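Local coordinates for protein subclass B3 metallo-beta-lactamase (Sphingobium indicum, PDB 7LUU) that probably hydrolyses the beta-lactam ring of antibiotics, using a dinuclear zinc centre in which one metal has an unusual glutamate ligand, at residues A[196-201]-A[249-254]; A[225-230]-A[268-273]; A[192-197]-A[203-208]; A[263-268]-A[284-289]. All blocks are in the same frame, centred on the assembly; numbering follows the deposited sequence.

In the fold
Followed from the N terminus, the chain first closes a short hairpin, interaction 3, whose connecting loop carries a zinc ligand. Interaction 1 starts from the same stretch, sharing Ala196 and Thr197 with it, and closes a longer loop onto helix 242-257. Before that helix is reached, the chain opens interaction 2, which crosses interaction 1 and joins the loop after strand 216-223 to the one after strand 262-265. Interaction 4 crosses interaction 2 in turn, shares Pro268 with it and brings helix 282-300 against the sheet. Interactions 3 and 4 meet different strands of one six-stranded sheet. Together the four contacts tie this sheet and two helices to the loops around both zinc ions.

Interaction 1 (A[196-201]-A[249-254]); sequences ATPGHT and EASYRR. With ZN (zinc ion), chain B.
Arg254 and Ser251 of helix 242-257 meet Thr197 and Pro198, at the start of a metal-binding loop of the metallo-beta-lactamase fold, the alpha-beta/beta-alpha sandwich. The loop's far end carries the metal ligand His200, while its near end lies against a helix. Arg254 can be followed outward. From CB the chain sets off with CG anti to the backbone N (chi1 170°), and CG lies 4.1 Å from CG2 of Thr197, the two side chains crossing nearly perpendicular. Bends at chi2 and chi3 then fold the chain, so that CD packs beside the ring of His195. At the guanidinium edge, NE donates in plane to a water 2.9 Å away. That water in turn donates to Ala196 O at 2.8 Å, linking charged group and strand end without direct contact.

Ser251 points into the loop, its CB 3.7 Å from Pro198 O. A bond from Ser251 OG to Pro198 O (2.7 Å) is doubtful, because the hydroxyl is modelled too near the backbone of Thr197; OG also bonds to Gly247 O in its own helix. Beyond Gly199, His200 NE2 binds a zinc ion at 2.0 Å. Glu122 and His124 are its fellow protein ligands, and a water shared with the second zinc ion lies 1.9 Å from the metal.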
loop_
_atom_site.group_PDB
_atom_site.type_symbol
_atom_site.label_atom_id
_atom_site.label_comp_id
_atom_site.label_asym_id
_atom_site.label_seq_id
_atom_site.Cartn_x
_atom_site.Cartn_y
_atom_site.Cartn_z
ATOM N N ALA A 196 1.598 -11.004 4.321
ATOM C CA ALA A 196 0.137 -10.840 4.296
ATOM C C ALA A 196 -0.306 -10.094 5.537
ATOM O O ALA A 196 -0.027 -10.546 6.669
ATOM C CB ALA A 196 -0.550 -12.208 4.255
ATOM N N THR A 197 -1.072 -8.983 5.365
ATOM C CA THR A 197 -1.545 -8.239 6.552
ATOM C C THR A 197 -3.026 -7.933 6.331
ATOM O O THR A 197 -3.419 -6.794 6.080
ATOM C CB THR A 197 -0.728 -6.965 6.826
ATOM O OG1 THR A 197 -0.567 -6.219 5.599
ATOM C CG2 THR A 197 0.647 -7.354 7.380
ATOM N N PRO A 198 -3.856 -8.966 6.324
ATOM C CA PRO A 198 -5.285 -8.796 5.991
ATOM C C PRO A 198 -6.056 -8.099 7.094
ATOM O O PRO A 198 -5.615 -7.980 8.251
ATOM C CB PRO A 198 -5.786 -10.236 5.824
ATOM C CG PRO A 198 -4.841 -11.006 6.727
ATOM C CD PRO A 198 -3.513 -10.378 6.575
ATOM N N GLY A 199 -7.239 -7.614 6.714
ATOM C CA GLY A 199 -8.197 -7.028 7.640
ATOM C C GLY A 199 -8.945 -5.914 6.932
ATOM O O GLY A 199 -10.165 -5.848 6.868
ATOM N N HIS A 200 -8.183 -4.933 6.440
ATOM C CA HIS A 200 -8.837 -3.877 5.669
ATOM C C HIS A 200 -9.465 -4.470 4.421
ATOM O O HIS A 200 -10.622 -4.144 4.057
ATOM C CB HIS A 200 -7.772 -2.815 5.356
ATOM C CG HIS A 200 -8.284 -1.667 4.545
ATOM N ND1 HIS A 200 -9.084 -0.671 5.074
ATOM C CD2 HIS A 200 -8.122 -1.380 3.228
ATOM C CE1 HIS A 200 -9.403 0.187 4.105
ATOM N NE2 HIS A 200 -8.814 -0.212 2.989
ATOM N N THR A 201 -8.709 -5.360 3.763
ATOM C CA THR A 201 -9.240 -6.294 2.757
ATOM C C THR A 201 -8.542 -7.616 2.992
ATOM O O THR A 201 -7.543 -7.688 3.707
ATOM C CB THR A 201 -8.974 -5.847 1.314
ATOM O OG1 THR A 201 -7.576 -5.945 1.007
ATOM C CG2 THR A 201 -9.428 -4.392 1.052
ATOM N N GLU A 249 -6.157 -10.125 13.413
ATOM C CA GLU A 249 -5.350 -10.663 14.505
ATOM C C GLU A 249 -3.999 -11.122 13.980
ATOM O O GLU A 249 -2.966 -10.857 14.608
ATOM C CB GLU A 249 -6.096 -11.808 15.197
ATOM C CG GLU A 249 -7.392 -11.343 15.825
ATOM C CD GLU A 249 -8.359 -12.489 16.229
ATOM O OE1 GLU A 249 -8.040 -13.696 16.061
ATOM O OE2 GLU A 249 -9.452 -12.146 16.737
ATOM N N ALA A 250 -3.978 -11.752 12.790
ATOM C CA ALA A 250 -2.703 -12.197 12.221
ATOM C C ALA A 250 -1.836 -11.009 11.842
ATOM O O ALA A 250 -0.613 -11.020 12.050
ATOM C CB ALA A 250 -2.961 -13.041 10.973
ATOM N N SER A 251 -2.468 -9.950 11.353
ATOM C CA SER A 251 -1.731 -8.737 11.014
ATOM C C SER A 251 -1.072 -8.118 12.242
ATOM O O SER A 251 0.062 -7.621 12.148
ATOM C CB SER A 251 -2.671 -7.721 10.396
ATOM O OG SER A 251 -3.060 -8.179 9.107
ATOM N N TYR A 252 -1.778 -8.085 13.373
ATOM C CA TYR A 252 -1.193 -7.482 14.564
ATOM C C TYR A 252 0.016 -8.281 15.017
ATOM O O TYR A 252 1.034 -7.699 15.415
ATOM C CB TYR A 252 -2.235 -7.391 15.683
ATOM C CG TYR A 252 -3.447 -6.620 15.297
ATOM C CD1 TYR A 252 -3.368 -5.605 14.360
ATOM C CD2 TYR A 252 -4.696 -6.930 15.888
ATOM C CE1 TYR A 252 -4.503 -4.896 13.986
ATOM C CE2 TYR A 252 -5.846 -6.214 15.550
ATOM C CZ TYR A 252 -5.733 -5.172 14.603
ATOM O OH TYR A 252 -6.887 -4.481 14.266
ATOM N N ARG A 253 -0.073 -9.617 14.926
ATOM C CA ARG A 253 1.050 -10.481 15.303
ATOM C C ARG A 253 2.232 -10.269 14.360
ATOM O O ARG A 253 3.383 -10.124 14.821
ATOM C CB ARG A 253 0.650 -11.967 15.290
ATOM C CG ARG A 253 -0.402 -12.373 16.365
ATOM C CD ARG A 253 -0.620 -13.927 16.488
ATOM N NE ARG A 253 -1.223 -14.545 15.305
ATOM C CZ ARG A 253 -2.546 -14.657 15.103
ATOM N NH1 ARG A 253 -3.408 -14.193 15.998
ATOM N NH2 ARG A 253 -2.994 -15.230 14.018
ATOM N N ARG A 254 1.945 -10.139 13.059
ATOM C CA ARG A 254 2.998 -9.883 12.075
ATOM C C ARG A 254 3.650 -8.549 12.353
ATOM O O ARG A 254 4.890 -8.431 12.388
ATOM C CB ARG A 254 2.430 -9.902 10.651
ATOM C CG ARG A 254 3.422 -9.399 9.586
ATOM C CD ARG A 254 4.641 -10.354 9.551
ATOM N NE ARG A 254 4.164 -11.730 9.388
ATOM C CZ ARG A 254 4.692 -12.796 9.993
ATOM N NH1 ARG A 254 5.750 -12.670 10.801
ATOM N NH2 ARG A 254 4.149 -13.999 9.825
HETATM ZN ZN ZN B . -8.649 0.622 1.171
HETATM O O HOH W 1 2.116 -12.148 7.446
HETATM O O HOH W 2 -8.439 2.509 0.807
#

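Interaction 2 (A[225-230]-A[268-273]); sequences SLNPVS and PDNAGA
Asn227 and Asn270 reach towards each other from two loops beside the dinuclear site, a simple example of amides bridging segments whose backbones stay apart. The direct polar contact is a single hydrogen bond, from Asn227 ND2 to Asn270 OD1 at 2.9 Å. The side chains come from opposite directions, and their amide planes stand 73° apart. The bond is somewhat bent, its donor tilted 29° from the carbonyl plane of Asn270. Asn270 CG lies anti to its own carbonyl carbon, beside the backbone N (chi1 -65°), which carries the amide across to Asn227. Asn227 is modelled in two conformers; the bond belongs to one, so its occupancy is doubtful.

Local hydrogen bonds set up both sides. Ser225 OG accepts from Asn227 N at 3.1 Å, an ST turn, and Pro228 forms the centre of an inverse gamma turn whose closing bond is weak. In the other loop, Ala271 N donates to Pro268 O at 3.0 Å.

Charged and metal-site partners hold the rest of Asn227: its OD1 accepts from Arg289 NH2, and its backbone O is bonded by ND1 of the zinc ligand His200. Ser225 OG and Asn227 ND2 also bind a glycerol, probably from the crystallisation liquor.

Around the pair, Asn270 touches Tyr286 and Arg289 of helix 282-300 and Ser265 of strand 262-265, while Leu226 and Pro228 pack between that helix and helix 242-257.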
loop_
_atom_site.group_PDB
_atom_site.type_symbol
_atom_site.label_atom_id
_atom_site.label_comp_id
_atom_site.label_asym_id
_atom_site.label_seq_id
_atom_site.Cartn_x
_atom_site.Cartn_y
_atom_site.Cartn_z
ATOM N N SER A 225 -2.670 -0.252 4.899
ATOM C CA SER A 225 -3.711 0.149 5.840
ATOM C C SER A 225 -4.170 -1.033 6.665
ATOM O O SER A 225 -4.390 -2.122 6.144
ATOM C CB SER A 225 -4.876 0.735 5.080
ATOM O OG SER A 225 -5.923 1.087 6.011
ATOM N N LEU A 226 -4.358 -0.785 7.975
ATOM C CA LEU A 226 -5.056 -1.685 8.884
ATOM C C LEU A 226 -6.338 -1.030 9.396
ATOM O O LEU A 226 -6.769 -1.322 10.507
ATOM C CB LEU A 226 -4.135 -2.072 10.056
ATOM C CG LEU A 226 -2.860 -2.881 9.687
ATOM C CD1 LEU A 226 -1.953 -3.102 10.933
ATOM C CD2 LEU A 226 -3.197 -4.239 9.022
ATOM N N ASN A 227 -6.983 -0.146 8.614
ATOM C CA ASN A 227 -8.129 0.586 9.190
ATOM C C ASN A 227 -9.392 -0.246 9.027
ATOM O O ASN A 227 -9.724 -0.648 7.905
ATOM C CB ASN A 227 -8.302 1.919 8.506
ATOM C CG ASN A 227 -7.154 2.795 8.769
ATOM O OD1 ASN A 227 -6.568 2.748 9.868
ATOM N ND2 ASN A 227 -6.794 3.599 7.781
ATOM N N PRO A 228 -10.095 -0.535 10.084
ATOM C CA PRO A 228 -11.326 -1.314 9.956
ATOM C C PRO A 228 -12.466 -0.405 9.517
ATOM O O PRO A 228 -13.225 0.099 10.346
ATOM C CB PRO A 228 -11.541 -1.911 11.366
ATOM C CG PRO A 228 -10.866 -0.919 12.290
ATOM C CD PRO A 228 -9.707 -0.221 11.472
ATOM N N VAL A 229 -12.610 -0.233 8.231
ATOM C CA VAL A 229 -13.707 0.568 7.703
ATOM C C VAL A 229 -14.496 -0.258 6.709
ATOM O O VAL A 229 -14.030 -1.284 6.181
ATOM C CB VAL A 229 -13.197 1.877 7.085
ATOM C CG1 VAL A 229 -12.666 2.744 8.184
ATOM C CG2 VAL A 229 -12.153 1.566 6.093
ATOM N N SER A 230 -15.743 0.130 6.536
ATOM C CA SER A 230 -16.621 -0.689 5.726
ATOM C C SER A 230 -17.749 0.174 5.181
ATOM O O SER A 230 -17.910 1.346 5.556
ATOM C CB SER A 230 -17.214 -1.846 6.567
ATOM O OG SER A 230 -18.235 -1.311 7.357
ATOM N N PRO A 268 -0.231 8.171 5.278
ATOM C CA PRO A 268 0.848 8.485 6.231
ATOM C C PRO A 268 0.313 9.062 7.546
ATOM O O PRO A 268 0.910 8.800 8.596
ATOM C CB PRO A 268 1.730 9.470 5.469
ATOM C CG PRO A 268 0.894 9.932 4.309
ATOM C CD PRO A 268 -0.114 8.870 3.982
ATOM N N ASP A 269 -0.856 9.666 7.535
ATOM C CA ASP A 269 -1.393 10.211 8.797
ATOM C C ASP A 269 -1.752 9.125 9.809
ATOM O O ASP A 269 -1.793 9.391 11.031
ATOM C CB ASP A 269 -2.604 11.072 8.504
ATOM C CG ASP A 269 -3.582 10.427 7.480
ATOM O OD1 ASP A 269 -3.221 10.183 6.246
ATOM O OD2 ASP A 269 -4.746 10.212 7.936
ATOM N N ASN A 270 -1.954 7.886 9.358
ATOM C CA ASN A 270 -2.190 6.798 10.308
ATOM C C ASN A 270 -0.991 6.545 11.199
ATOM O O ASN A 270 -1.144 5.982 12.298
ATOM C CB ASN A 270 -2.490 5.460 9.578
ATOM C CG ASN A 270 -3.789 5.469 8.781
ATOM O OD1 ASN A 270 -4.091 4.473 8.094
ATOM N ND2 ASN A 270 -4.552 6.568 8.858
ATOM N N ALA A 271 0.215 6.808 10.717
ATOM C CA ALA A 271 1.401 6.617 11.524
ATOM C C ALA A 271 1.813 7.910 12.225
ATOM O O ALA A 271 2.795 7.913 12.986
ATOM C CB ALA A 271 2.552 6.116 10.692
ATOM N N GLY A 272 1.125 8.999 11.973
ATOM C CA GLY A 272 1.518 10.166 12.725
ATOM C C GLY A 272 1.921 11.344 11.873
ATOM O O GLY A 272 1.583 11.419 10.706
ATOM N N ALA A 273 2.573 12.290 12.508
ATOM C CA ALA A 273 2.964 13.527 11.829
ATOM C C ALA A 273 4.115 13.237 10.876
ATOM O O ALA A 273 5.046 12.510 11.213
ATOM C CB ALA A 273 3.421 14.536 12.882
#

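Interaction 3 (A[192-197]-A[203-208]); sequences ITAHAT and GSMTWS
Strands 192-196 and 205-208 run antiparallel, their axes 4.7 Å apart at closest and their directions 152° from each other, as two arms of a beta hairpin. Thr193 with Ser208 and His195 with Thr206 are hydrogen-bonded pairs; Ala194 with Trp207 and Ala196 with Met205 are non-hydrogen-bonded ones. Thr206 N donates to His195 O almost straight, at 2.9 Å and 179°. Beyond the last pair, Thr197 N still donates to Ser204 O at 2.9 Å.

The face bearing His195 is polar. Ser208 OG sits at the edge of the imidazole, in its plane, 2.7 Å from NE2, and either partner may give the proton. Ser208 brings its hydroxyl there by placing OG between backbone N and carbonyl carbon (chi1 66°). Nearby, Thr197 OG1 meets Thr206 OG1 at 2.8 Å, and Ser224 bonds to both hydroxyls.

On the face opposite, Ala194 CB lies 3.5 Å from Trp207 CZ3 and 3.7 Å from Met205 SD, while Trp207 and Ile192 reach Leu119 of the other sheet.

The chemistry thus separates by face: the apolar side faces the other sheet, consistent with the sandwich interior, while towards helix 242-257 polar groups pair, His195 with Ser208 and Thr197 with Thr206, Ser224 completing the second.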
loop_
_atom_site.group_PDB
_atom_site.type_symbol
_atom_site.label_atom_id
_atom_site.label_comp_id
_atom_site.label_asym_id
_atom_site.label_seq_id
_atom_site.Cartn_x
_atom_site.Cartn_y
_atom_site.Cartn_z
ATOM N N ILE A 192 13.176 -7.840 -0.962
ATOM C CA ILE A 192 11.930 -7.294 -0.418
ATOM C C ILE A 192 11.032 -8.453 0.010
ATOM O O ILE A 192 10.667 -9.294 -0.816
ATOM C CB ILE A 192 11.231 -6.435 -1.480
ATOM C CG1 ILE A 192 12.219 -5.299 -1.917
ATOM C CG2 ILE A 192 9.950 -5.831 -0.897
ATOM C CD1 ILE A 192 11.820 -4.676 -3.297
ATOM N N THR A 193 10.578 -8.454 1.250
ATOM C CA THR A 193 9.738 -9.556 1.702
ATOM C C THR A 193 8.274 -9.142 1.711
ATOM O O THR A 193 7.933 -8.049 2.161
ATOM C CB THR A 193 10.139 -10.051 3.093
ATOM O OG1 THR A 193 11.510 -10.500 3.054
ATOM C CG2 THR A 193 9.238 -11.196 3.535
ATOM N N ALA A 194 7.401 -10.031 1.205
ATOM C CA ALA A 194 5.936 -9.810 1.239
ATOM C C ALA A 194 5.376 -10.375 2.547
ATOM O O ALA A 194 5.724 -11.503 2.943
ATOM C CB ALA A 194 5.298 -10.545 0.033
ATOM N N HIS A 195 4.505 -9.612 3.221
ATOM C CA HIS A 195 3.837 -10.098 4.437
ATOM C C HIS A 195 2.346 -9.918 4.272
ATOM O O HIS A 195 1.877 -8.791 4.150
ATOM C CB HIS A 195 4.289 -9.354 5.693
ATOM C CG HIS A 195 5.759 -9.292 5.842
ATOM N ND1 HIS A 195 6.504 -10.263 6.486
ATOM C CD2 HIS A 195 6.642 -8.366 5.389
ATOM C CE1 HIS A 195 7.783 -9.914 6.467
ATOM N NE2 HIS A 195 7.904 -8.772 5.805
ATOM N N ALA A 196 1.598 -11.004 4.321
ATOM C CA ALA A 196 0.137 -10.840 4.296
ATOM C C ALA A 196 -0.306 -10.094 5.537
ATOM O O ALA A 196 -0.027 -10.546 6.669
ATOM C CB ALA A 196 -0.550 -12.208 4.255
ATOM N N THR A 197 -1.072 -8.983 5.365
ATOM C CA THR A 197 -1.545 -8.239 6.552
ATOM C C THR A 197 -3.026 -7.933 6.331
ATOM O O THR A 197 -3.419 -6.794 6.080
ATOM C CB THR A 197 -0.728 -6.965 6.826
ATOM O OG1 THR A 197 -0.567 -6.219 5.599
ATOM C CG2 THR A 197 0.647 -7.354 7.380
ATOM N N GLY A 203 -6.706 -9.371 0.917
ATOM C CA GLY A 203 -5.444 -9.431 0.211
ATOM C C GLY A 203 -4.498 -8.307 0.557
ATOM O O GLY A 203 -3.467 -8.167 -0.122
ATOM N N SER A 204 -4.801 -7.514 1.581
ATOM C CA SER A 204 -3.876 -6.446 1.956
ATOM C C SER A 204 -2.499 -7.016 2.298
ATOM O O SER A 204 -2.383 -8.077 2.956
ATOM C CB SER A 204 -4.430 -5.678 3.161
ATOM O OG SER A 204 -5.600 -4.917 2.753
ATOM N N MET A 205 -1.455 -6.267 1.915
ATOM C CA MET A 205 -0.102 -6.832 2.001
ATOM C C MET A 205 0.878 -5.724 2.348
ATOM O O MET A 205 0.779 -4.610 1.827
ATOM C CB MET A 205 0.296 -7.509 0.670
ATOM C CG MET A 205 1.745 -8.154 0.734
ATOM S SD MET A 205 1.829 -9.519 -0.490
ATOM C CE MET A 205 1.391 -10.889 0.604
ATOM N N THR A 206 1.840 -6.057 3.210
ATOM C CA THR A 206 2.884 -5.165 3.706
ATOM C C THR A 206 4.218 -5.646 3.150
ATOM O O THR A 206 4.421 -6.831 2.926
ATOM C CB THR A 206 2.847 -5.215 5.244
ATOM O OG1 THR A 206 1.659 -4.572 5.685
ATOM C CG2 THR A 206 4.108 -4.567 5.922
ATOM N N TRP A 207 5.122 -4.705 2.884
ATOM C CA TRP A 207 6.405 -4.991 2.263
ATOM C C TRP A 207 7.529 -4.545 3.170
ATOM O O TRP A 207 7.489 -3.415 3.655
ATOM C CB TRP A 207 6.467 -4.206 0.915
ATOM C CG TRP A 207 5.231 -4.433 0.062
ATOM C CD1 TRP A 207 4.067 -3.650 0.029
ATOM C CD2 TRP A 207 4.969 -5.577 -0.746
ATOM N NE1 TRP A 207 3.146 -4.237 -0.843
ATOM C CE2 TRP A 207 3.661 -5.426 -1.300
ATOM C CE3 TRP A 207 5.734 -6.733 -1.069
ATOM C CZ2 TRP A 207 3.117 -6.362 -2.186
ATOM C CZ3 TRP A 207 5.205 -7.631 -1.945
ATOM C CH2 TRP A 207 3.882 -7.456 -2.489
ATOM N N SER A 208 8.603 -5.357 3.277
ATOM C CA SER A 208 9.733 -4.933 4.081
ATOM C C SER A 208 11.045 -5.171 3.349
ATOM O O SER A 208 11.191 -6.112 2.553
ATOM C CB SER A 208 9.752 -5.680 5.449
ATOM O OG SER A 208 9.983 -7.093 5.222
#

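Interaction 4 (A[263-268]-A[284-289]); sequences LISAHP and RSYAER. With ZN (zinc ion), chain C.
The outer layer of the alpha-beta/beta-alpha sandwich meets its sheet where Tyr286 of helix 282-300 meets Leu263 and Ser265 of strand 262-265. This strand runs into the loop carrying His267, a ligand of the second zinc ion, and a disulfide between Cys260 and Cys283 joins the regions just before the two segments.

Leu263 supplies the apolar half. Its CD2 approaches CB of Tyr286 at 3.7 Å and stays close to the first ring atoms, the two side chains crossing at about a right angle. With CG anti to the backbone N (chi1 -178°), Tyr286 extends from the helix so that its ring runs from Leu263 to Ser265. Further out, CE1 comes within 3.3 Å of Ser265 OG. The phenol oxygen hydrogen-bonds to Ser224 O, on the loop following the neighbouring strand 216-223, so the ring is fixed at its polar end as well as at its root.

Ser265 OG turns to its own loop and donates to His267 O at 2.6 Å. The hydroxyl comes from above the carbonyl plane, 55° out of it, and so misses the lone pairs. His267 NE2 binds the zinc ion at 2.0 Å, with Asp126 and His127 as further protein ligands. Two waters also bind the metal, one at 2.1 Å and the other, shared with the first zinc ion, at 2.3 Å.

Ser265 thus probably acts as a second-shell residue: beside the tyrosine ring, it donates to the backbone O of the metal ligand His267, which connects the helix contact with the zinc site.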
loop_
_atom_site.group_PDB
_atom_site.type_symbol
_atom_site.label_atom_id
_atom_site.label_comp_id
_atom_site.label_asym_id
_atom_site.label_seq_id
_atom_site.Cartn_x
_atom_site.Cartn_y
_atom_site.Cartn_z
ATOM N N LEU A 263 8.883 3.101 9.516
ATOM C CA LEU A 263 7.515 2.706 9.137
ATOM C C LEU A 263 6.966 3.739 8.174
ATOM O O LEU A 263 6.894 4.938 8.506
ATOM C CB LEU A 263 6.629 2.645 10.410
ATOM C CG LEU A 263 5.127 2.517 10.082
ATOM C CD1 LEU A 263 4.814 1.190 9.342
ATOM C CD2 LEU A 263 4.319 2.664 11.347
ATOM N N ILE A 264 6.610 3.296 6.973
ATOM C CA ILE A 264 5.866 4.136 6.011
ATOM C C ILE A 264 4.465 3.570 5.965
ATOM O O ILE A 264 4.306 2.403 5.621
ATOM C CB ILE A 264 6.486 4.073 4.608
ATOM C CG1 ILE A 264 7.915 4.622 4.608
ATOM C CG2 ILE A 264 5.598 4.899 3.609
ATOM C CD1 ILE A 264 8.727 4.159 3.382
ATOM N N SER A 265 3.449 4.373 6.323
ATOM C CA SER A 265 2.041 3.894 6.309
ATOM C C SER A 265 1.386 4.296 4.977
ATOM O O SER A 265 1.531 5.433 4.553
ATOM C CB SER A 265 1.310 4.588 7.495
ATOM O OG SER A 265 -0.085 4.388 7.383
ATOM N N ALA A 266 0.636 3.386 4.336
ATOM C CA ALA A 266 -0.056 3.727 3.068
ATOM C C ALA A 266 -0.821 5.065 3.142
ATOM O O ALA A 266 -0.692 5.909 2.251
ATOM C CB ALA A 266 -1.038 2.622 2.708
ATOM N N HIS A 267 -1.609 5.296 4.199
ATOM C CA HIS A 267 -2.049 6.656 4.517
ATOM C C HIS A 267 -1.081 7.193 5.569
ATOM O O HIS A 267 -1.135 6.722 6.713
ATOM C CB HIS A 267 -3.471 6.599 5.113
ATOM C CG HIS A 267 -4.524 6.238 4.104
ATOM N ND1 HIS A 267 -5.145 7.197 3.320
ATOM C CD2 HIS A 267 -5.013 5.049 3.708
ATOM C CE1 HIS A 267 -6.005 6.607 2.520
ATOM N NE2 HIS A 267 -5.921 5.295 2.696
ATOM N N PRO A 268 -0.231 8.171 5.278
ATOM C CA PRO A 268 0.848 8.485 6.231
ATOM C C PRO A 268 0.313 9.062 7.546
ATOM O O PRO A 268 0.910 8.800 8.596
ATOM C CB PRO A 268 1.730 9.470 5.469
ATOM C CG PRO A 268 0.894 9.932 4.309
ATOM C CD PRO A 268 -0.114 8.870 3.982
ATOM N N ARG A 284 4.790 -1.704 16.065
ATOM C CA ARG A 284 3.926 -2.168 17.155
ATOM C C ARG A 284 2.865 -1.125 17.504
ATOM O O ARG A 284 1.697 -1.476 17.704
ATOM C CB ARG A 284 4.770 -2.562 18.381
ATOM C CG ARG A 284 5.390 -3.959 18.169
ATOM C CD ARG A 284 6.212 -4.421 19.403
ATOM N NE ARG A 284 7.460 -3.673 19.576
ATOM C CZ ARG A 284 8.597 -3.870 18.886
ATOM N NH1 ARG A 284 8.706 -4.814 17.894
ATOM N NH2 ARG A 284 9.648 -3.092 19.187
ATOM N N SER A 285 3.248 0.156 17.558
ATOM C CA SER A 285 2.271 1.226 17.821
ATOM C C SER A 285 1.225 1.310 16.733
ATOM O O SER A 285 0.040 1.573 17.016
ATOM C CB SER A 285 2.987 2.562 17.975
ATOM O OG SER A 285 3.763 2.475 19.178
ATOM N N TYR A 286 1.658 1.172 15.492
ATOM C CA TYR A 286 0.734 1.204 14.366
ATOM C C TYR A 286 -0.313 0.110 14.519
ATOM O O TYR A 286 -1.504 0.333 14.281
ATOM C CB TYR A 286 1.533 1.038 13.080
ATOM C CG TYR A 286 0.786 1.088 11.745
ATOM C CD1 TYR A 286 0.319 2.292 11.233
ATOM C CD2 TYR A 286 0.512 -0.095 11.046
ATOM C CE1 TYR A 286 -0.329 2.339 9.984
ATOM C CE2 TYR A 286 -0.141 -0.065 9.812
ATOM C CZ TYR A 286 -0.580 1.137 9.315
ATOM O OH TYR A 286 -1.155 1.211 8.081
ATOM N N ALA A 287 0.133 -1.107 14.842
ATOM C CA ALA A 287 -0.814 -2.214 15.048
ATOM C C ALA A 287 -1.740 -1.928 16.221
ATOM O O ALA A 287 -2.930 -2.213 16.148
ATOM C CB ALA A 287 -0.060 -3.503 15.291
ATOM N N GLU A 288 -1.209 -1.392 17.327
ATOM C CA GLU A 288 -2.069 -1.120 18.483
ATOM C C GLU A 288 -3.144 -0.097 18.150
ATOM O O GLU A 288 -4.285 -0.212 18.646
ATOM C CB GLU A 288 -1.254 -0.622 19.671
ATOM C CG GLU A 288 -2.145 -0.437 20.923
ATOM C CD GLU A 288 -2.892 -1.733 21.334
ATOM O OE1 GLU A 288 -2.308 -2.859 21.290
ATOM O OE2 GLU A 288 -4.095 -1.610 21.669
ATOM N N ARG A 289 -2.794 0.931 17.347
ATOM C CA ARG A 289 -3.812 1.894 16.854
ATOM C C ARG A 289 -4.963 1.191 16.157
ATOM O O ARG A 289 -6.152 1.476 16.452
ATOM C CB ARG A 289 -3.171 2.959 15.920
ATOM C CG ARG A 289 -4.195 3.789 15.025
ATOM C CD ARG A 289 -3.550 4.755 14.012
ATOM N NE ARG A 289 -4.603 5.610 13.408
ATOM C CZ ARG A 289 -5.364 5.219 12.369
ATOM N NH1 ARG A 289 -6.344 5.978 11.893
ATOM N NH2 ARG A 289 -5.124 4.042 11.789
HETATM ZN ZN ZN C . -6.778 3.845 1.548
HETATM O O HOH W 2 -8.439 2.509 0.807
HETATM O O HOH W 3 -6.573 2.416 3.033
#